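Local structure of plant cysteine oxidase 2 (Arabidopsis thaliana, 7CXZ) at residues A50-I55 with C156-L161. The protein catalyses the iron-dependent oxidation of N-terminal cysteine residues by dioxygen, preparing group VII ethylene response factors for degradation through the N-end rule pathway. Numbering follows the deposited sequence.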
loop_
_atom_site.group_PDB
_atom_site.type_symbol
_atom_site.label_atom_id
_atom_site.label_comp_id
_atom_site.label_asym_id
_atom_site.label_seq_id
_atom_site.Cartn_x
_atom_site.Cartn_y
_atom_site.Cartn_z
ATOM N N ALA A 50 8.164 -4.282 14.951
ATOM C CA ALA A 50 7.914 -4.043 16.373
ATOM C C ALA A 50 7.829 -2.548 16.692
ATOM O O ALA A 50 6.990 -2.131 17.500
ATOM C CB ALA A 50 9.014 -4.690 17.197
ATOM N N VAL A 51 8.671 -1.728 16.057
ATOM C CA VAL A 51 8.556 -0.276 16.232
ATOM C C VAL A 51 7.189 0.211 15.766
ATOM O O VAL A 51 6.515 0.972 16.455
ATOM C CB VAL A 51 9.688 0.443 15.488
ATOM C CG1 VAL A 51 9.425 1.961 15.463
ATOM C CG2 VAL A 51 11.009 0.127 16.170
ATOM N N LEU A 52 6.757 -0.229 14.593
ATOM C CA LEU A 52 5.450 0.181 14.083
ATOM C C LEU A 52 4.312 -0.315 14.961
ATOM O O LEU A 52 3.302 0.377 15.134
ATOM C CB LEU A 52 5.265 -0.350 12.656
ATOM C CG LEU A 52 6.046 0.438 11.584
ATOM C CD1 LEU A 52 6.125 -0.388 10.320
ATOM C CD2 LEU A 52 5.324 1.741 11.347
ATOM N N ASP A 53 4.441 -1.529 15.509
ATOM C CA ASP A 53 3.363 -2.074 16.324
ATOM C C ASP A 53 3.157 -1.339 17.649
ATOM O O ASP A 53 2.102 -1.533 18.266
ATOM C CB ASP A 53 3.617 -3.565 16.552
ATOM C CG ASP A 53 3.166 -4.393 15.363
ATOM O OD1 ASP A 53 2.316 -3.902 14.612
ATOM O OD2 ASP A 53 3.666 -5.514 15.166
ATOM N N GLU A 54 4.095 -0.487 18.071
ATOM C CA GLU A 54 3.878 0.361 19.241
ATOM C C GLU A 54 3.112 1.641 18.910
ATOM O O GLU A 54 2.698 2.354 19.830
ATOM C CB GLU A 54 5.212 0.766 19.876
ATOM C CG GLU A 54 6.051 -0.394 20.411
ATOM C CD GLU A 54 5.357 -1.095 21.544
ATOM O OE1 GLU A 54 4.963 -2.287 21.393
ATOM O OE2 GLU A 54 5.172 -0.436 22.588
ATOM N N ILE A 55 2.925 1.975 17.633
ATOM C CA ILE A 55 2.459 3.308 17.275
ATOM C C ILE A 55 0.937 3.354 17.250
ATOM O O ILE A 55 0.284 2.490 16.645
ATOM C CB ILE A 55 3.048 3.725 15.924
ATOM C CG1 ILE A 55 4.536 4.003 16.112
ATOM C CG2 ILE A 55 2.340 4.950 15.382
ATOM C CD1 ILE A 55 5.270 4.345 14.834
ATOM N N CYS A 156 -5.198 -2.616 14.994
ATOM C CA CYS A 156 -4.639 -3.681 14.177
ATOM C C CYS A 156 -3.152 -3.613 14.208
ATOM O O CYS A 156 -2.603 -2.563 14.357
ATOM C CB CYS A 156 -4.954 -3.446 12.710
ATOM S SG CYS A 156 -6.653 -3.555 12.245
ATOM N N ASP A 157 -2.513 -4.749 14.012
ATOM C CA ASP A 157 -1.069 -4.767 13.995
ATOM C C ASP A 157 -0.565 -4.617 12.560
ATOM O O ASP A 157 -1.331 -4.644 11.592
ATOM C CB ASP A 157 -0.563 -6.054 14.640
ATOM C CG ASP A 157 -0.905 -6.135 16.117
ATOM O OD1 ASP A 157 -0.962 -5.072 16.782
ATOM O OD2 ASP A 157 -1.094 -7.263 16.600
ATOM N N THR A 158 0.745 -4.441 12.444
ATOM C CA THR A 158 1.396 -4.177 11.165
ATOM C C THR A 158 1.410 -5.423 10.294
ATOM O O THR A 158 1.587 -6.536 10.789
ATOM C CB THR A 158 2.821 -3.703 11.431
ATOM O OG1 THR A 158 2.766 -2.535 12.268
ATOM C CG2 THR A 158 3.586 -3.376 10.122
ATOM N N SER A 159 1.240 -5.240 8.995
ATOM C CA SER A 159 1.426 -6.297 8.013
ATOM C C SER A 159 2.650 -6.008 7.148
ATOM O O SER A 159 3.161 -4.883 7.107
ATOM C CB SER A 159 0.179 -6.419 7.134
ATOM O OG SER A 159 0.076 -5.241 6.333
ATOM N N ILE A 160 3.123 -7.027 6.434
ATOM C CA ILE A 160 4.229 -6.864 5.511
ATOM C C ILE A 160 3.905 -7.563 4.198
ATOM O O ILE A 160 3.385 -8.692 4.180
ATOM C CB ILE A 160 5.550 -7.391 6.105
ATOM C CG1 ILE A 160 6.735 -7.037 5.194
ATOM C CG2 ILE A 160 5.508 -8.899 6.365
ATOM C CD1 ILE A 160 8.097 -7.460 5.753
ATOM N N LEU A 161 4.238 -6.897 3.096
ATOM C CA LEU A 161 4.279 -7.543 1.800
ATOM C C LEU A 161 5.699 -7.438 1.274
ATOM O O LEU A 161 6.447 -6.499 1.602
ATOM C CB LEU A 161 3.294 -6.907 0.800
ATOM C CG LEU A 161 3.550 -5.458 0.349
ATOM C CD1 LEU A 161 4.532 -5.357 -0.843
ATOM C CD2 LEU A 161 2.192 -4.780 0.043
HETATM O O HOH W 1 2.656 -7.096 13.260
HETATM O O HOH W 2 -0.368 -2.533 17.277
#
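With chi1 at -81°, the carboxylate of Asp-53 lies anti to its own carbonyl carbon and is carried across to Thr-158, whose chi1 of -57° sets OG1 beside its own backbone N, so that hydroxyl and amide face the same acceptor. Asp-53 OD1 accepts two hydrogen bonds, an example of how a single acidic side chain can fasten a helix to the approach of a strand. Thr-158 N donates to the syn lone pair of Asp-53 OD1 over 2.7 Å, the N-H...O angle being 158°. Thr-158 OG1, at 2.8 Å from Asp-53 OD1, comes in from above the carboxylate plane. A water extends the grip to the other oxygen, donating to Asp-53 OD2 and to Thr-158 O. In the cupin fold of this member of the cysteine dioxygenase family, the bonds tie the last turn of helix 42-53 to the chain entering strand 159-161, an outermost strand of its sheet, paired with strand 113-120. Were Asp-53 replaced by an alanine, the amide and hydroxyl of Thr-158 would probably lose their shared acceptor, and the water its anchor on the helix. Leu-52 adds an apolar flank, its CD1 3.9 Å from Thr-158 CG2, and also reaches Phe-115 of strand 113-120 and Leu-23 of helix 18-30. Toward the more open side, Asp-157 OD1 stands 4.1 Å from Asp-53 OD1, a like-charge proximity that the two donors of Thr-158 probably offset in part.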